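Beta-n-acetylhexosaminidase (Streptococcus pneumoniae, PDB 4AZI) probably cleaves terminal N-acetyl-beta-D-hexosamine residues from glycans, as a family 20 exo-glycosidase module of the pneumococcal enzyme StrH. Local coordinates at residues N116-M121 with M148-E153; P136-D141 with D182-D187. The protein carries 2 engineered substitutions. One frame throughout, in Å; residues are numbered along the deposited sequence.

Contact 1: N116-M121 with M148-E153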
ATOM      1  N   ASN A 116      -6.505  -6.563  -2.339  1.00  8.92           N
ATOM      2  CA  ASN A 116      -5.897  -7.866  -2.083  1.00  8.89           C
ATOM      3  C   ASN A 116      -6.683  -9.045  -2.630  1.00  8.86           C
ATOM      4  O   ASN A 116      -7.901  -9.064  -2.556  1.00  8.87           O
ATOM      5  CB  ASN A 116      -5.673  -8.061  -0.574  1.00  8.84           C
ATOM      6  CG  ASN A 116      -4.371  -8.770  -0.264  1.00  8.72           C
ATOM      7  OD1 ASN A 116      -3.821  -9.494  -1.104  1.00  8.46           O
ATOM      8  ND2 ASN A 116      -3.860  -8.551   0.939  1.00  8.60           N
ATOM      9  N   SER A 117      -5.956 -10.023  -3.176  1.00  8.86           N
ATOM     10  CA  SER A 117      -6.478 -11.337  -3.572  1.00  8.83           C
ATOM     11  C   SER A 117      -5.222 -12.187  -3.848  1.00  8.75           C
ATOM     12  O   SER A 117      -4.130 -11.626  -3.951  1.00  8.56           O
ATOM     13  CB  SER A 117      -7.376 -11.241  -4.810  1.00  8.80           C
ATOM     14  OG  SER A 117      -6.627 -10.894  -5.968  1.00  9.15           O
ATOM     15  N   PRO A 118      -5.347 -13.531  -3.903  1.00  8.72           N
ATOM     16  CA  PRO A 118      -6.506 -14.381  -3.593  1.00  8.70           C
ATOM     17  C   PRO A 118      -6.704 -14.620  -2.089  1.00  8.76           C
ATOM     18  O   PRO A 118      -7.649 -15.314  -1.702  1.00  8.92           O
ATOM     19  CB  PRO A 118      -6.193 -15.690  -4.324  1.00  8.69           C
ATOM     20  CG  PRO A 118      -4.707 -15.741  -4.392  1.00  8.82           C
ATOM     21  CD  PRO A 118      -4.206 -14.320  -4.410  1.00  8.73           C
ATOM     22  N   GLY A 119      -5.824 -14.060  -1.255  1.00  8.58           N
ATOM     23  CA  GLY A 119      -6.025 -14.065   0.192  1.00  8.70           C
ATOM     24  C   GLY A 119      -6.607 -12.738   0.619  1.00  8.73           C
ATOM     25  O   GLY A 119      -6.829 -11.865  -0.215  1.00  8.87           O
ATOM     26  N   HIS A 120      -6.871 -12.584   1.913  1.00  8.95           N
ATOM     27  CA  HIS A 120      -7.362 -11.319   2.470  1.00  9.36           C
ATOM     28  C   HIS A 120      -8.526 -10.728   1.697  1.00  9.60           C
ATOM     29  O   HIS A 120      -8.578  -9.520   1.440  1.00  9.62           O
ATOM     30  CB  HIS A 120      -6.213 -10.323   2.585  1.00  9.22           C
ATOM     31  CG  HIS A 120      -5.180 -10.712   3.607  1.00  9.50           C
ATOM     32  ND1 HIS A 120      -5.407 -10.625   4.938  1.00  9.82           N
ATOM     33  CD2 HIS A 120      -3.882 -11.190   3.461  1.00  9.37           C
ATOM     34  CE1 HIS A 120      -4.309 -11.032   5.601  1.00  9.78           C
ATOM     35  NE2 HIS A 120      -3.377 -11.376   4.694  1.00  9.16           N
ATOM     36  N   MET A 121      -9.475 -11.584   1.335  1.00 10.11           N
ATOM     37  CA  MET A 121     -10.607 -11.183   0.505  1.00 10.74           C
ATOM     38  C   MET A 121     -11.930 -11.732   1.039  1.00 11.58           C
ATOM     39  O   MET A 121     -12.795 -12.163   0.265  1.00 11.60           O
ATOM     40  CB  MET A 121     -10.382 -11.598  -0.956  1.00 10.49           C
ATOM     41  CG  MET A 121     -10.135 -13.085  -1.145  1.00 10.52           C
ATOM     42  SD  MET A 121      -9.997 -13.591  -2.861  1.00 10.31           S
ATOM     43  CE  MET A 121     -11.667 -13.358  -3.456  1.00 10.04           C
ATOM     44  N   MET A 148      -9.626 -17.434  -1.786  1.00 13.97           N
ATOM     45  CA  MET A 148     -10.330 -18.010  -2.923  1.00 14.61           C
ATOM     46  C   MET A 148      -9.717 -19.330  -3.401  1.00 15.29           C
ATOM     47  O   MET A 148      -8.492 -19.492  -3.411  1.00 15.29           O
ATOM     48  CB  MET A 148     -10.371 -16.997  -4.071  1.00 14.53           C
ATOM     49  CG  MET A 148     -10.794 -17.556  -5.424  1.00 13.68           C
ATOM     50  SD  MET A 148     -11.073 -16.294  -6.678  1.00 13.77           S
ATOM     51  CE  MET A 148      -9.510 -15.414  -6.682  1.00 12.64           C
ATOM     52  N   ASP A 149     -10.593 -20.252  -3.802  1.00 15.92           N
ATOM     53  CA  ASP A 149     -10.231 -21.532  -4.414  1.00 16.89           C
ATOM     54  C   ASP A 149      -9.725 -21.308  -5.839  1.00 17.05           C
ATOM     55  O   ASP A 149     -10.474 -20.868  -6.710  1.00 17.33           O
ATOM     56  CB  ASP A 149     -11.453 -22.469  -4.406  1.00 17.35           C
ATOM     57  CG  ASP A 149     -11.229 -23.768  -5.185  1.00 18.25           C
ATOM     58  OD1 ASP A 149     -10.077 -24.099  -5.539  1.00 17.96           O
ATOM     59  OD2 ASP A 149     -12.233 -24.469  -5.443  1.00 19.22           O
ATOM     60  N   LEU A 150      -8.454 -21.620  -6.069  1.00 17.80           N
ATOM     61  CA  LEU A 150      -7.809 -21.384  -7.369  1.00 17.98           C
ATOM     62  C   LEU A 150      -8.315 -22.285  -8.500  1.00 18.84           C
ATOM     63  O   LEU A 150      -8.020 -22.046  -9.678  1.00 19.60           O
ATOM     64  CB  LEU A 150      -6.289 -21.505  -7.232  1.00 17.55           C
ATOM     65  CG  LEU A 150      -5.592 -20.484  -6.329  1.00 16.99           C
ATOM     66  CD1 LEU A 150      -4.134 -20.860  -6.167  1.00 16.37           C
ATOM     67  CD2 LEU A 150      -5.743 -19.066  -6.867  1.00 17.28           C
ATOM     68  N   LYS A 151      -9.073 -23.317  -8.143  1.00 19.35           N
ATOM     69  CA  LYS A 151      -9.650 -24.237  -9.122  1.00 19.66           C
ATOM     70  C   LYS A 151     -11.070 -23.830  -9.491  1.00 19.35           C
ATOM     71  O   LYS A 151     -11.670 -24.409 -10.392  1.00 20.09           O
ATOM     72  CB  LYS A 151      -9.672 -25.662  -8.574  1.00 20.41           C
ATOM     73  CG  LYS A 151      -8.308 -26.307  -8.378  1.00 21.43           C
ATOM     74  CD  LYS A 151      -8.461 -27.654  -7.683  1.00 22.21           C
ATOM     75  CE  LYS A 151      -9.085 -27.495  -6.304  1.00 23.11           C
ATOM     76  NZ  LYS A 151      -9.868 -28.698  -5.909  1.00 24.28           N
ATOM     77  N   ASN A 152     -11.613 -22.844  -8.785  1.00 18.65           N
ATOM     78  CA  ASN A 152     -12.950 -22.353  -9.081  1.00 18.30           C
ATOM     79  C   ASN A 152     -12.943 -21.235 -10.137  1.00 18.50           C
ATOM     80  O   ASN A 152     -12.878 -20.050  -9.797  1.00 17.93           O
ATOM     81  CB  ASN A 152     -13.670 -21.901  -7.805  1.00 17.79           C
ATOM     82  CG  ASN A 152     -15.125 -21.552  -8.059  1.00 17.71           C
ATOM     83  OD1 ASN A 152     -15.545 -21.406  -9.207  1.00 17.67           O
ATOM     84  ND2 ASN A 152     -15.905 -21.422  -6.990  1.00 17.26           N
ATOM     85  N   GLU A 153     -13.030 -21.633 -11.406  1.00 18.58           N
ATOM     86  CA  GLU A 153     -13.052 -20.705 -12.548  1.00 19.14           C
ATOM     87  C   GLU A 153     -14.085 -19.580 -12.432  1.00 18.32           C
ATOM     88  O   GLU A 153     -13.780 -18.421 -12.713  1.00 18.17           O
ATOM     89  CB  GLU A 153     -13.287 -21.464 -13.855  1.00 20.42           C
ATOM     90  CG  GLU A 153     -12.024 -21.904 -14.580  1.00 22.30           C
ATOM     91  CD  GLU A 153     -12.198 -21.887 -16.093  0.75 22.95           C
ATOM     92  OE1 GLU A 153     -12.948 -22.737 -16.617  0.75 23.94           O
ATOM     93  OE2 GLU A 153     -11.587 -21.021 -16.761  0.75 23.19           O
TER
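Pro118 and Met148 meet at the C-terminal end of strand 110-117 of the (beta/alpha)8 barrel, where the loop leaving the strand is tied to residues leading into helix 153-170. Their CA atoms are 5.3 Å apart. One backbone bond spans the gap: Met148 N donates to Pro118 O at 2.9 Å. The peptide before Pro118 is cis, which kinks the chain sharply just after the strand. The loop beyond it carries His120, which lines the inhibitor pocket.

This buried end is where the packing is tight. The Met121 thioether reaches over to Met148, its SD 3.6 Å from Met148 CB and its CE also close to that atom; the two methionine side chains lie askew to each other. Met148 itself bends at its last torsion (chi3 56°), bringing its CE to 4.1 Å from Pro118 CB, while Leu150 CD2 touches the same CB more loosely. Helix 153-170 (Val159) and helix 203-219 (Tyr209) close around this sulfur-rich cluster.

Beyond Leu150 the second segment peels off toward solvent, where Lys151 is exposed. Here the chain is shaped by its own turns, and Asn152 ND2 also bonds Asn135 O. Residues Asp149 to Asn152 make a type I turn, and Asn152 N-caps the helix through Ala155 N. Asp149 adds an Asx turn: its OD1 accepts from Lys151 N at 2.9 Å, the donor lying above the carboxylate plane.

Contact 2: P136-D141 with D182-D187; sequences PQAHFD and DEYAND. With OAN (O-(2-acetamido-2-deoxy D-glucopyranosylidene) amino-N-phenylcarbamate), chain C; EDO (1,2-ethanediol), chain F.
Strand 137-139 runs past the type II turn of Glu183 to Asn186 without any backbone bond between them, the nearest CA atoms being those of Ala138 and Ala185, 7.1 Å apart. Side chains bridge that space. With CG anti to the backbone N (chi1 -177°), the Tyr184 ring extends toward the strand and meets Phe140 edge to edge, CE2 of Tyr184 lying 3.7 Å from CE2 of Phe140. The two side chains cross at about a right angle. Ala185 CB also sits at the rim of the Phe140 ring, 4.0 Å from its CE2, and Ala138 CB packs against Tyr184 OH, which makes a weak hydrogen bond with Met148 O.

The start of segment 182-187 faces the pocket. Glu183 OE2 accepts from the carbamate nitrogen OAN NAO at 2.9 Å. An ethanediol, probably from the crystallisation liquor, bridges Glu183 OE1 and Asn186 ND2 through its O2 and bonds Glu183 OE2 through O1. Asp182 OD2 takes the acetamido N-H of OAN NAI at 3.0 Å, consistent with the substrate-assisted mechanism of family 20, in which an Asp orients the 2-acetamido group and the neighbouring Glu acts as acid/base.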
ATOM      1  N   PRO A 136     -16.840 -20.139  -3.375  1.00 16.17           N
ATOM      2  CA  PRO A 136     -15.638 -19.503  -3.908  1.00 16.00           C
ATOM      3  C   PRO A 136     -14.417 -19.719  -3.011  1.00 15.80           C
ATOM      4  O   PRO A 136     -13.309 -19.348  -3.391  1.00 16.11           O
ATOM      5  CB  PRO A 136     -16.018 -18.025  -3.936  1.00 15.37           C
ATOM      6  CG  PRO A 136     -16.963 -17.875  -2.797  1.00 15.61           C
ATOM      7  CD  PRO A 136     -17.744 -19.160  -2.741  1.00 15.79           C
ATOM      8  N   GLN A 137     -14.625 -20.318  -1.841  1.00 15.90           N
ATOM      9  CA  GLN A 137     -13.587 -20.415  -0.821  1.00 15.99           C
ATOM     10  C   GLN A 137     -12.636 -21.578  -1.042  1.00 16.72           C
ATOM     11  O   GLN A 137     -13.052 -22.676  -1.411  1.00 16.56           O
ATOM     12  CB  GLN A 137     -14.194 -20.531   0.575  1.00 15.78           C
ATOM     13  CG  GLN A 137     -15.089 -19.371   0.983  1.00 15.70           C
ATOM     14  CD  GLN A 137     -16.555 -19.630   0.672  1.00 15.96           C
ATOM     15  OE1 GLN A 137     -16.895 -20.574  -0.039  1.00 15.96           O
ATOM     16  NE2 GLN A 137     -17.431 -18.785   1.206  1.00 15.57           N
ATOM     17  N   ALA A 138     -11.353 -21.318  -0.805  1.00 16.79           N
ATOM     18  CA  ALA A 138     -10.372 -22.374  -0.662  1.00 17.28           C
ATOM     19  C   ALA A 138     -10.783 -23.223   0.533  1.00 17.50           C
ATOM     20  O   ALA A 138     -11.374 -22.721   1.496  1.00 17.54           O
ATOM     21  CB  ALA A 138      -8.982 -21.794  -0.458  1.00 17.10           C
ATOM     22  N   HIS A 139     -10.469 -24.505   0.458  1.00 17.75           N
ATOM     23  CA  HIS A 139     -10.898 -25.493   1.432  1.00 18.52           C
ATOM     24  C   HIS A 139      -9.750 -26.436   1.700  1.00 18.66           C
ATOM     25  O   HIS A 139      -9.392 -27.255   0.847  1.00 18.59           O
ATOM     26  CB  HIS A 139     -12.132 -26.202   0.867  1.00 19.06           C
ATOM     27  CG  HIS A 139     -12.681 -27.317   1.729  1.00 19.56           C
ATOM     28  ND1 HIS A 139     -13.666 -28.132   1.301  1.00 19.65           N
ATOM     29  CD2 HIS A 139     -12.356 -27.738   3.014  1.00 19.78           C
ATOM     30  CE1 HIS A 139     -13.958 -29.024   2.258  1.00 19.37           C
ATOM     31  NE2 HIS A 139     -13.162 -28.782   3.309  1.00 20.18           N
ATOM     32  N   PHE A 140      -9.147 -26.292   2.879  1.00 19.08           N
ATOM     33  CA  PHE A 140      -8.035 -27.147   3.309  1.00 19.99           C
ATOM     34  C   PHE A 140      -8.376 -27.818   4.649  1.00 20.74           C
ATOM     35  O   PHE A 140      -9.235 -28.698   4.679  1.00 21.85           O
ATOM     36  CB  PHE A 140      -6.716 -26.356   3.363  1.00 19.50           C
ATOM     37  CG  PHE A 140      -6.256 -25.845   2.016  1.00 19.61           C
ATOM     38  CD1 PHE A 140      -5.800 -26.727   1.037  1.00 19.36           C
ATOM     39  CD2 PHE A 140      -6.279 -24.486   1.726  1.00 19.66           C
ATOM     40  CE1 PHE A 140      -5.383 -26.263  -0.202  1.00 19.65           C
ATOM     41  CE2 PHE A 140      -5.862 -24.017   0.482  1.00 19.47           C
ATOM     42  CZ  PHE A 140      -5.413 -24.907  -0.479  1.00 19.46           C
ATOM     43  N   ASP A 141      -7.730 -27.405   5.743  1.00 21.18           N
ATOM     44  CA  ASP A 141      -8.048 -27.908   7.088  1.00 21.55           C
ATOM     45  C   ASP A 141      -9.476 -27.576   7.490  1.00 21.59           C
ATOM     46  O   ASP A 141     -10.067 -28.243   8.342  1.00 22.11           O
ATOM     47  CB  ASP A 141      -7.124 -27.295   8.136  1.00 21.86           C
ATOM     48  CG  ASP A 141      -5.700 -27.773   8.024  1.00 21.88           C
ATOM     49  OD1 ASP A 141      -5.379 -28.568   7.111  1.00 22.24           O
ATOM     50  OD2 ASP A 141      -4.896 -27.332   8.862  1.00 22.37           O
ATOM     51  N   ASP A 182      -0.393 -11.804  -0.298  1.00  8.81           N
ATOM     52  CA  ASP A 182       0.237 -12.304   0.926  1.00  9.21           C
ATOM     53  C   ASP A 182      -0.587 -13.401   1.582  1.00  9.44           C
ATOM     54  O   ASP A 182      -1.772 -13.535   1.313  1.00  9.41           O
ATOM     55  CB  ASP A 182       0.502 -11.180   1.949  1.00  8.95           C
ATOM     56  CG  ASP A 182      -0.731 -10.343   2.254  1.00  9.10           C
ATOM     57  OD1 ASP A 182      -1.484  -9.999   1.309  1.00  9.24           O
ATOM     58  OD2 ASP A 182      -0.926  -9.997   3.440  1.00  8.64           O
ATOM     59  N   GLU A 183       0.077 -14.185   2.426  1.00  9.85           N
ATOM     60  CA  GLU A 183      -0.558 -15.111   3.364  1.00 10.51           C
ATOM     61  C   GLU A 183      -1.769 -15.887   2.819  1.00 10.90           C
ATOM     62  O   GLU A 183      -2.868 -15.792   3.373  1.00 10.91           O
ATOM     63  CB  GLU A 183      -0.963 -14.356   4.627  1.00 10.50           C
ATOM     64  CG  GLU A 183       0.147 -13.585   5.337  1.00 10.61           C
ATOM     65  CD  GLU A 183      -0.400 -12.839   6.536  1.00 10.86           C
ATOM     66  OE1 GLU A 183      -1.382 -12.092   6.360  1.00 11.02           O
ATOM     67  OE2 GLU A 183       0.115 -13.015   7.658  1.00 11.11           O
ATOM     68  N   TYR A 184      -1.558 -16.657   1.754  1.00 11.23           N
ATOM     69  CA  TYR A 184      -2.629 -17.425   1.124  1.00 11.72           C
ATOM     70  C   TYR A 184      -3.233 -18.407   2.134  1.00 12.35           C
ATOM     71  O   TYR A 184      -2.506 -19.249   2.681  1.00 12.31           O
ATOM     72  CB  TYR A 184      -2.097 -18.199  -0.100  1.00 11.72           C
ATOM     73  CG  TYR A 184      -3.178 -18.958  -0.842  1.00 11.88           C
ATOM     74  CD1 TYR A 184      -3.907 -18.349  -1.866  1.00 11.75           C
ATOM     75  CD2 TYR A 184      -3.486 -20.281  -0.502  1.00 11.96           C
ATOM     76  CE1 TYR A 184      -4.912 -19.037  -2.536  1.00 12.19           C
ATOM     77  CE2 TYR A 184      -4.490 -20.977  -1.163  1.00 12.19           C
ATOM     78  CZ  TYR A 184      -5.196 -20.356  -2.181  1.00 12.18           C
ATOM     79  OH  TYR A 184      -6.198 -21.041  -2.833  1.00 12.39           O
ATOM     80  N   ALA A 185      -4.547 -18.286   2.379  1.00 12.54           N
ATOM     81  CA  ALA A 185      -5.302 -19.233   3.217  1.00 12.85           C
ATOM     82  C   ALA A 185      -4.721 -19.445   4.614  1.00 13.27           C
ATOM     83  O   ALA A 185      -4.853 -20.535   5.187  1.00 13.15           O
ATOM     84  CB  ALA A 185      -5.467 -20.582   2.506  1.00 12.35           C
ATOM     85  N   ASN A 186      -4.099 -18.414   5.179  1.00 14.08           N
ATOM     86  CA  ASN A 186      -3.498 -18.579   6.498  1.00 14.64           C
ATOM     87  C   ASN A 186      -4.494 -19.117   7.532  1.00 14.83           C
ATOM     88  O   ASN A 186      -4.125 -19.903   8.399  1.00 14.65           O
ATOM     89  CB  ASN A 186      -2.802 -17.305   6.987  1.00 15.00           C
ATOM     90  CG  ASN A 186      -3.711 -16.090   7.019  1.00 15.17           C
ATOM     91  OD1 ASN A 186      -4.862 -16.123   6.572  1.00 15.73           O
ATOM     92  ND2 ASN A 186      -3.178 -14.987   7.536  1.00 15.64           N
ATOM     93  N   ASP A 187      -5.757 -18.722   7.393  1.00 15.01           N
ATOM     94  CA  ASP A 187      -6.800 -19.086   8.351  1.00 15.36           C
ATOM     95  C   ASP A 187      -7.206 -20.556   8.282  1.00 15.55           C
ATOM     96  O   ASP A 187      -7.826 -21.076   9.214  1.00 15.85           O
ATOM     97  CB  ASP A 187      -8.026 -18.179   8.169  1.00 15.47           C
ATOM     98  CG  ASP A 187      -8.850 -18.529   6.940  1.00 15.32           C
ATOM     99  OD1 ASP A 187      -8.298 -18.635   5.813  1.00 15.91           O
ATOM    100  OD2 ASP A 187     -10.074 -18.685   7.104  1.00 15.53           O
TER
HETATM  101  CAH OAN C2038       1.910  -8.491   4.128  1.00 10.13           C
HETATM  102  CAG OAN C2038       1.491  -8.427   5.604  1.00 10.25           C
HETATM  103  OAN OAN C2038       2.104  -7.716   6.388  1.00 10.06           O
HETATM  104  NAI OAN C2038       0.450  -9.193   5.938  1.00 10.69           N
HETATM  105  CAB OAN C2038      -0.134  -9.280   7.293  1.00 11.33           C
HETATM  106  CAC OAN C2038      -1.116  -8.126   7.504  1.00 11.22           C
HETATM  107  OAJ OAN C2038      -2.382  -8.470   6.925  1.00 11.11           O
HETATM  108  CAD OAN C2038      -1.294  -7.817   8.983  1.00 11.61           C
HETATM  109  OAK OAN C2038      -2.236  -6.758   9.087  1.00 11.78           O
HETATM  110  CAE OAN C2038       0.052  -7.369   9.573  1.00 11.69           C
HETATM  111  CAF OAN C2038       0.027  -7.072  11.076  1.00 12.02           C
HETATM  112  OAM OAN C2038      -0.245  -8.267  11.815  1.00 12.22           O
HETATM  113  OAL OAN C2038       1.120  -8.324   9.328  1.00 11.82           O
HETATM  114  CAA OAN C2038       0.946  -9.310   8.395  1.00 11.89           C
HETATM  115  NAY OAN C2038       1.775 -10.331   8.454  1.00 13.01           N
HETATM  116  OAQ OAN C2038       2.701 -10.293   9.455  1.00 14.48           O
HETATM  117  CAP OAN C2038       3.070 -11.520   9.928  1.00 14.97           C
HETATM  118  OAR OAN C2038       3.952 -11.603  10.784  1.00 14.75           O
HETATM  119  NAO OAN C2038       2.424 -12.582   9.421  1.00 16.09           N
HETATM  120  CAS OAN C2038       2.673 -13.865   9.727  1.00 17.22           C
HETATM  121  CAT OAN C2038       2.885 -14.758   8.677  1.00 17.14           C
HETATM  122  CAU OAN C2038       3.143 -16.104   8.935  1.00 17.41           C
HETATM  123  CAV OAN C2038       3.193 -16.565  10.249  1.00 17.79           C
HETATM  124  CAW OAN C2038       2.979 -15.675  11.311  1.00 17.97           C
HETATM  125  CAX OAN C2038       2.716 -14.326  11.053  1.00 17.48           C
HETATM  126  C1  EDO F2041      -1.975 -12.326  10.330  1.00 17.39           C
HETATM  127  O1  EDO F2041      -0.826 -11.638   9.821  1.00 17.23           O
HETATM  128  C2  EDO F2041      -3.241 -11.762   9.684  1.00 17.59           C
HETATM  129  O2  EDO F2041      -3.310 -12.176   8.319  1.00 17.85           O

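Contacts 1 and 2 lie side by side, their centres about 8 Å apart, and their segments alternate along the chain. In contact 1 every touching residue is buried, and a backbone hydrogen bond accompanies the methionine-rich packing; contact 2, with Phe140 partly exposed, relies on side-chain packing alone. Backbone bonds of Ala138 with Thr147 and of Pro136 with Asp149 join segment 136-141 to the chain around strand 147-148. The other two segments follow adjacent barrel strands, 110-117 and 176-180. There segment 116-121 supplies second partners for both pocket carboxylates: His120 NE2 makes a probable hydrogen bond with Glu183 OE1 at 2.7 Å, and Asn116 ND2 another with Asp182 OD1 at 2.8 Å.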